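Local coordinates for protein aminopeptidase N (Francisella tularensis subsp. tularensis, PDB 5DLL) that cleaves single amino acids from the N-terminus of peptides as a zinc-dependent M1-family aminopeptidase, probably serving in the turnover of intracellular peptides, at residues A[697-700]-A[701-705]; A[709-712]-A[713-717]; A[722-725]-A[726-730]. All blocks are in the same frame, centred on the assembly; numbering follows the deposited sequence.

Interaction 1 (A[697-700]-A[701-705]); sequences AQQL and FDNAD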
loop_
_atom_site.group_PDB
_atom_site.type_symbol
_atom_site.label_atom_id
_atom_site.label_comp_id
_atom_site.label_asym_id
_atom_site.label_seq_id
_atom_site.Cartn_x
_atom_site.Cartn_y
_atom_site.Cartn_z
ATOM N N ALA A 697 -0.851 -2.885 33.524
ATOM C CA ALA A 697 -0.526 -3.716 32.363
ATOM C C ALA A 697 -0.795 -5.190 32.645
ATOM O O ALA A 697 -1.314 -5.910 31.791
ATOM C CB ALA A 697 0.925 -3.515 31.967
ATOM N N GLN A 698 -0.442 -5.623 33.854
ATOM C CA GLN A 698 -0.623 -7.009 34.276
ATOM C C GLN A 698 -2.104 -7.402 34.333
ATOM O O GLN A 698 -2.460 -8.525 33.968
ATOM C CB GLN A 698 0.047 -7.238 35.638
ATOM C CG GLN A 698 0.008 -8.677 36.139
ATOM C CD GLN A 698 0.731 -9.639 35.215
ATOM O OE1 GLN A 698 1.917 -9.471 34.931
ATOM N NE2 GLN A 698 0.018 -10.656 34.744
ATOM N N GLN A 699 -2.957 -6.486 34.789
ATOM C CA GLN A 699 -4.395 -6.748 34.847
ATOM C C GLN A 699 -4.998 -6.768 33.447
ATOM O O GLN A 699 -5.753 -7.681 33.109
ATOM C CB GLN A 699 -5.117 -5.718 35.723
ATOM C CG GLN A 699 -4.815 -5.840 37.211
ATOM C CD GLN A 699 -5.197 -7.195 37.789
ATOM O OE1 GLN A 699 -6.360 -7.604 37.736
ATOM N NE2 GLN A 699 -4.214 -7.897 38.348
ATOM N N LEU A 700 -4.653 -5.769 32.637
ATOM C CA LEU A 700 -5.125 -5.686 31.253
ATOM C C LEU A 700 -4.774 -6.956 30.495
ATOM O O LEU A 700 -5.587 -7.484 29.734
ATOM C CB LEU A 700 -4.506 -4.474 30.547
ATOM C CG LEU A 700 -4.955 -4.164 29.113
ATOM C CD1 LEU A 700 -6.471 -4.147 29.000
ATOM C CD2 LEU A 700 -4.372 -2.834 28.656
ATOM N N PHE A 701 -3.553 -7.433 30.721
ATOM C CA PHE A 701 -3.082 -8.695 30.173
ATOM C C PHE A 701 -4.026 -9.844 30.529
ATOM O O PHE A 701 -4.427 -10.610 29.657
ATOM C CB PHE A 701 -1.672 -8.991 30.697
ATOM C CG PHE A 701 -0.992 -10.135 30.003
ATOM C CD1 PHE A 701 -0.622 -10.029 28.671
ATOM C CD2 PHE A 701 -0.704 -11.311 30.686
ATOM C CE1 PHE A 701 0.010 -11.076 28.027
ATOM C CE2 PHE A 701 -0.069 -12.363 30.047
ATOM C CZ PHE A 701 0.286 -12.246 28.716
ATOM N N ASP A 702 -4.383 -9.954 31.806
ATOM C CA ASP A 702 -5.231 -11.054 32.276
ATOM C C ASP A 702 -6.701 -10.896 31.887
ATOM O O ASP A 702 -7.399 -11.891 31.698
ATOM C CB ASP A 702 -5.136 -11.196 33.799
ATOM C CG ASP A 702 -3.720 -11.452 34.277
ATOM O OD1 ASP A 702 -3.003 -12.256 33.642
ATOM O OD2 ASP A 702 -3.327 -10.851 35.298
ATOM N N ASN A 703 -7.168 -9.653 31.773
ATOM C CA ASN A 703 -8.593 -9.371 31.604
ATOM C C ASN A 703 -9.045 -9.070 30.175
ATOM O O ASN A 703 -10.240 -9.146 29.888
ATOM C CB ASN A 703 -8.998 -8.199 32.503
ATOM C CG ASN A 703 -8.684 -8.447 33.965
ATOM O OD1 ASN A 703 -8.712 -9.583 34.436
ATOM N ND2 ASN A 703 -8.380 -7.378 34.694
ATOM N N ALA A 704 -8.113 -8.720 29.290
ATOM C CA ALA A 704 -8.457 -8.316 27.917
ATOM C C ALA A 704 -9.347 -9.349 27.227
ATOM O O ALA A 704 -9.107 -10.550 27.343
ATOM C CB ALA A 704 -7.197 -8.082 27.096
ATOM N N ASP A 705 -10.369 -8.872 26.516
ATOM C CA ASP A 705 -11.291 -9.745 25.780
ATOM C C ASP A 705 -11.058 -9.687 24.263
ATOM O O ASP A 705 -11.896 -10.141 23.478
ATOM C CB ASP A 705 -12.758 -9.423 26.138
ATOM C CG ASP A 705 -13.235 -8.077 25.591
ATOM O OD1 ASP A 705 -12.414 -7.144 25.461
ATOM O OD2 ASP A 705 -14.447 -7.950 25.302
#

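Interaction 2 (A[709-712]-A[713-717]); sequences DQQT and AFTEL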
loop_
_atom_site.group_PDB
_atom_site.type_symbol
_atom_site.label_atom_id
_atom_site.label_comp_id
_atom_site.label_asym_id
_atom_site.label_seq_id
_atom_site.Cartn_x
_atom_site.Cartn_y
_atom_site.Cartn_z
ATOM N N ASP A 709 -5.941 -5.291 22.968
ATOM C CA ASP A 709 -5.598 -5.025 24.371
ATOM C C ASP A 709 -4.542 -5.990 24.907
ATOM O O ASP A 709 -3.685 -5.603 25.699
ATOM C CB ASP A 709 -6.848 -5.105 25.263
ATOM C CG ASP A 709 -7.728 -3.860 25.178
ATOM O OD1 ASP A 709 -7.280 -2.821 24.648
ATOM O OD2 ASP A 709 -8.875 -3.922 25.668
ATOM N N GLN A 710 -4.611 -7.249 24.488
ATOM C CA GLN A 710 -3.629 -8.238 24.927
ATOM C C GLN A 710 -2.254 -7.981 24.303
ATOM O O GLN A 710 -1.230 -8.175 24.950
ATOM C CB GLN A 710 -4.113 -9.650 24.613
ATOM C CG GLN A 710 -3.349 -10.732 25.360
ATOM C CD GLN A 710 -4.115 -12.041 25.464
ATOM O OE1 GLN A 710 -5.251 -12.153 25.002
ATOM N NE2 GLN A 710 -3.493 -13.038 26.079
ATOM N N GLN A 711 -2.246 -7.540 23.049
ATOM C CA GLN A 711 -1.025 -7.095 22.381
ATOM C C GLN A 711 -0.423 -5.900 23.127
ATOM O O GLN A 711 0.786 -5.861 23.373
ATOM C CB GLN A 711 -1.313 -6.754 20.903
ATOM C CG GLN A 711 -0.263 -5.899 20.191
ATOM C CD GLN A 711 -0.477 -4.396 20.370
ATOM O OE1 GLN A 711 -1.597 -3.888 20.235
ATOM N NE2 GLN A 711 0.604 -3.675 20.671
ATOM N N THR A 712 -1.268 -4.934 23.484
ATOM C CA THR A 712 -0.819 -3.749 24.210
ATOM C C THR A 712 -0.300 -4.126 25.595
ATOM O O THR A 712 0.764 -3.673 26.008
ATOM C CB THR A 712 -1.953 -2.719 24.360
ATOM O OG1 THR A 712 -2.514 -2.440 23.073
ATOM C CG2 THR A 712 -1.436 -1.424 24.971
ATOM N N ALA A 713 -1.051 -4.968 26.303
ATOM C CA ALA A 713 -0.652 -5.425 27.632
ATOM C C ALA A 713 0.696 -6.144 27.596
ATOM O O ALA A 713 1.579 -5.858 28.406
ATOM C CB ALA A 713 -1.716 -6.333 28.215
ATOM N N PHE A 714 0.847 -7.070 26.652
ATOM C CA PHE A 714 2.096 -7.818 26.477
ATOM C C PHE A 714 3.265 -6.886 26.162
ATOM O O PHE A 714 4.297 -6.942 26.828
ATOM C CB PHE A 714 1.932 -8.875 25.372
ATOM C CG PHE A 714 3.129 -9.785 25.187
ATOM C CD1 PHE A 714 3.845 -10.278 26.276
ATOM C CD2 PHE A 714 3.511 -10.187 23.912
ATOM C CE1 PHE A 714 4.934 -11.125 26.095
ATOM C CE2 PHE A 714 4.599 -11.032 23.727
ATOM C CZ PHE A 714 5.311 -11.503 24.819
ATOM N N THR A 715 3.093 -6.025 25.162
ATOM C CA THR A 715 4.139 -5.082 24.751
ATOM C C THR A 715 4.674 -4.253 25.923
ATOM O O THR A 715 5.883 -4.063 26.051
ATOM C CB THR A 715 3.628 -4.110 23.662
ATOM O OG1 THR A 715 3.059 -4.848 22.572
ATOM C CG2 THR A 715 4.759 -3.212 23.141
ATOM N N GLU A 716 3.774 -3.767 26.774
ATOM C CA GLU A 716 4.154 -2.895 27.888
ATOM C C GLU A 716 4.723 -3.700 29.055
ATOM O O GLU A 716 5.587 -3.214 29.788
ATOM C CB GLU A 716 2.962 -2.059 28.352
ATOM C CG GLU A 716 2.274 -1.255 27.253
ATOM C CD GLU A 716 3.154 -0.196 26.610
ATOM O OE1 GLU A 716 4.256 0.084 27.130
ATOM O OE2 GLU A 716 2.729 0.367 25.572
ATOM N N LEU A 717 4.250 -4.933 29.214
ATOM C CA LEU A 717 4.802 -5.854 30.209
ATOM C C LEU A 717 6.262 -6.213 29.884
ATOM O O LEU A 717 7.025 -6.566 30.781
ATOM C CB LEU A 717 3.938 -7.126 30.292
ATOM C CG LEU A 717 3.441 -7.636 31.653
ATOM C CD1 LEU A 717 3.041 -6.510 32.596
ATOM C CD2 LEU A 717 2.267 -8.586 31.443
#

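Interaction 3 (A[722-725]-A[726-730]); sequences DKQV and RDNAI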
loop_
_atom_site.group_PDB
_atom_site.type_symbol
_atom_site.label_atom_id
_atom_site.label_comp_id
_atom_site.label_asym_id
_atom_site.label_seq_id
_atom_site.Cartn_x
_atom_site.Cartn_y
_atom_site.Cartn_z
ATOM N N ASP A 722 11.987 -5.773 35.616
ATOM C CA ASP A 722 12.104 -7.020 36.361
ATOM C C ASP A 722 12.144 -8.186 35.381
ATOM O O ASP A 722 11.302 -8.286 34.491
ATOM C CB ASP A 722 10.933 -7.180 37.331
ATOM C CG ASP A 722 11.185 -8.242 38.389
ATOM O OD1 ASP A 722 12.356 -8.447 38.777
ATOM O OD2 ASP A 722 10.202 -8.867 38.846
ATOM N N LYS A 723 13.131 -9.059 35.551
ATOM C CA LYS A 723 13.331 -10.209 34.669
ATOM C C LYS A 723 12.173 -11.205 34.762
ATOM O O LYS A 723 11.734 -11.745 33.747
ATOM C CB LYS A 723 14.654 -10.895 35.027
ATOM C CG LYS A 723 15.096 -12.000 34.083
ATOM C CD LYS A 723 16.506 -12.456 34.427
ATOM C CE LYS A 723 16.881 -13.737 33.699
ATOM N NZ LYS A 723 16.771 -13.598 32.222
ATOM N N GLN A 724 11.694 -11.439 35.986
ATOM C CA GLN A 724 10.564 -12.341 36.250
ATOM C C GLN A 724 9.280 -11.904 35.544
ATOM O O GLN A 724 8.523 -12.741 35.048
ATOM C CB GLN A 724 10.297 -12.426 37.759
ATOM C CG GLN A 724 11.302 -13.265 38.536
ATOM C CD GLN A 724 10.933 -14.741 38.596
ATOM O OE1 GLN A 724 10.189 -15.250 37.755
ATOM N NE2 GLN A 724 11.461 -15.435 39.597
ATOM N N VAL A 725 9.039 -10.595 35.517
ATOM C CA VAL A 725 7.832 -10.027 34.904
ATOM C C VAL A 725 7.808 -10.250 33.390
ATOM O O VAL A 725 6.768 -10.607 32.828
ATOM C CB VAL A 725 7.706 -8.512 35.208
ATOM C CG1 VAL A 725 6.640 -7.852 34.342
ATOM C CG2 VAL A 725 7.402 -8.293 36.684
ATOM N N ARG A 726 8.949 -10.030 32.741
ATOM C CA ARG A 726 9.074 -10.229 31.298
ATOM C C ARG A 726 8.944 -11.706 30.939
ATOM O O ARG A 726 8.145 -12.069 30.071
ATOM C CB ARG A 726 10.409 -9.672 30.790
ATOM C CG ARG A 726 10.505 -8.160 30.895
ATOM C CD ARG A 726 11.787 -7.609 30.290
ATOM N NE ARG A 726 12.868 -7.505 31.273
ATOM C CZ ARG A 726 13.929 -8.308 31.353
ATOM N NH1 ARG A 726 14.102 -9.315 30.499
ATOM N NH2 ARG A 726 14.837 -8.094 32.301
ATOM N N ASP A 727 9.720 -12.546 31.626
ATOM C CA ASP A 727 9.746 -13.991 31.372
ATOM C C ASP A 727 8.370 -14.637 31.448
ATOM O O ASP A 727 8.007 -15.429 30.581
ATOM C CB ASP A 727 10.681 -14.700 32.365
ATOM C CG ASP A 727 12.147 -14.646 31.949
ATOM O OD1 ASP A 727 12.475 -13.976 30.945
ATOM O OD2 ASP A 727 12.976 -15.287 32.636
ATOM N N ASN A 728 7.617 -14.304 32.491
ATOM C CA ASN A 728 6.314 -14.923 32.715
ATOM C C ASN A 728 5.301 -14.546 31.645
ATOM O O ASN A 728 4.526 -15.392 31.208
ATOM C CB ASN A 728 5.773 -14.566 34.099
ATOM C CG ASN A 728 6.593 -15.180 35.217
ATOM O OD1 ASN A 728 7.628 -15.803 34.980
ATOM N ND2 ASN A 728 6.134 -15.001 36.445
ATOM N N ALA A 729 5.314 -13.284 31.223
ATOM C CA ALA A 729 4.437 -12.820 30.145
ATOM C C ALA A 729 4.767 -13.505 28.819
ATOM O O ALA A 729 3.868 -13.810 28.035
ATOM C CB ALA A 729 4.530 -11.308 29.995
ATOM N N ILE A 730 6.055 -13.741 28.574
ATOM C CA ILE A 730 6.495 -14.477 27.392
ATOM C C ILE A 730 5.889 -15.878 27.415
ATOM O O ILE A 730 5.297 -16.318 26.429
ATOM C CB ILE A 730 8.040 -14.548 27.311
ATOM C CG1 ILE A 730 8.616 -13.164 26.988
ATOM C CG2 ILE A 730 8.496 -15.538 26.247
ATOM C CD1 ILE A 730 10.112 -13.047 27.199
#

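Interaction 1 (A[697-700]-A[701-705])
Phe701 N bonds to Ala697 O at 2.9 Å, Asp702 N to Gln698 O, Asn703 N to Gln699 O and Ala704 N to Leu700 O, an unbroken i to i+4 series that carries the last turns of helix 691-703 up to Ala704, where the chain leaves helical angles. On the outer side of these turns Gln698 reaches along the helix toward Asp702. Its CG stands anti to the backbone N (chi1 -176°) and the chain then bends at chi2, which brings NE2 to 3.4 Å from Asp702 OD2 in a straight but weak hydrogen bond, the amide and carboxylate planes 39° apart. Polar residues suit this solvent-facing side, where Gln699, Asp702 and Asn703 are exposed. A long ion pair to Arg736, itself weak, gives the same carboxylate a second partner. One residue further on, Gln699 and Asn703 run side by side and point the same way, with Gln699 OE1 3.7 Å from Asn703 ND2.

The helix belongs to the ARM-repeat-like, all-helical region of this M1 peptidase, and its inward residues are apolar. Leu700 packs against Leu681 of helix 668-685, while its CD1 lies 4.4 Å from Ala704 CB, a loose apolar touch at the helix end. Ala697, touching Leu681 and Met685, is small enough to allow close approach. Phe701 turns its ring away from this turn toward helix 723-736, where it makes a cation-pi contact with Arg736.

Interaction 2 (A[709-712]-A[713-717])
A chi1 of -53° sets Thr715 OG1 beside its own backbone N and turns it back along helix 707-717 to the carbonyl of Gln711, one turn earlier. Thr712 adopts the same first torsion, which directs its OG1 to Thr708 O and leaves its CG2 alongside the helix, 4.4 Å from Glu716 CG.

Gln711 O therefore accepts twice. The Thr715 hydroxyl donates to it at 2.6 Å from OG1, from above the carbonyl plane, and Thr715 N donates at 2.9 Å from the opposite face of that plane. The Gln711 side chain folds over the same side of the helix and lies alongside Thr715, pointing the same way. Glu716 lays its CG 3.1 Å from Thr712 O before heading for Leu681 and Ser682 of helix 668-685.

Helix 707-717 lies in the ARM-repeat-like helical region, packed against helices 668-685, 691-703 and 723-736, and its buried sides also meet these neighbours. Ala713, whose CB sits 3.3 Å from Asp709 O, has a side chain short enough for Phe701 of helix 691-703 to pack upon it. Phe714 carries its ring away from its own helix to stack with Phe733 of helix 723-736. Asp709 is buried, and its OD1 forms a salt bridge with Lys677 that would help offset the cost of enclosing its charge. Threonine suits the less buried side because its hydroxyl can be satisfied by the helix's own carbonyls one turn back, Thr715 by Gln711 O and Thr712 by Thr708 O.

Interaction 3 (A[722-725]-A[726-730])
The guanidinium of Arg726 lies back over the first turn of helix 723-736, with Lys723 CA over one of its faces and Arg726 NH2 3.5 Å from that Lys723 CA. NH2 also comes within 3.9 Å of Lys723 CB, so the flat group rests on the start of the helix by packing. Arg726 CG is beside the backbone N (chi1 -67°), and a sharp bend at chi3 folds the end of the chain back in this way. A neighbouring i to i+4 pair, Lys723 and Asp727, carries opposite charges: Lys723 NZ is 4.2 Å from Asp727 OD2, beyond a salt bridge. Since the like-charged Arg726 NH1 is 5.3 Å from Lys723 NZ, any net attraction is probably modest. An acid and a base spaced by one turn suit this exposed side. Gln724 OE1 and Asn728 OD1 lie 3.8 Å apart, their amide planes 79° apart; both are acceptors as modelled and make no hydrogen bond with each other.

These side chains belong to the first turns of a helix in the helical, ARM-repeat-like part of the enzyme. Asp722 holds the N-cap position, yet its side chain makes no capping bond. Its carbonyl takes the first i to i+4 bond of the helix, a weak one from Arg726 N to Asp722 O at 3.4 Å, whereas Asp727 N to Lys723 O is shorter at 3.0 Å.

Further out, Arg726 NE donates to Ser720 O in the preceding loop, which fixes the arginine's direction, and His756 touches the same side chain. Val725 packs on Ser720 of that loop. Ala729, small enough for a close helix approach, meets Phe714 and Leu717 of helix 707-717.

In the fold
Three consecutive helices of the C-terminal helical region carry these contacts, in series along the chain. Interaction 2 is the most buried, with no exposed residue among those touching; interactions 1 and 3 are only partly buried and each shows polar or charged residues on its outer side. Helix 707-717 meets both neighbours, through Ala713 toward interaction 1 and through Phe714 toward interaction 3. Interactions 1 and 3 also meet directly, where Phe701 CZ lies 4.0 Å from Ala729 O. The chemistry follows position: a weak amide-carboxylate bond near a helix end in 1, a hydroxyl-to-carbonyl bond toward the helix end in 2, and a folded-back arginine at a helix start in 3.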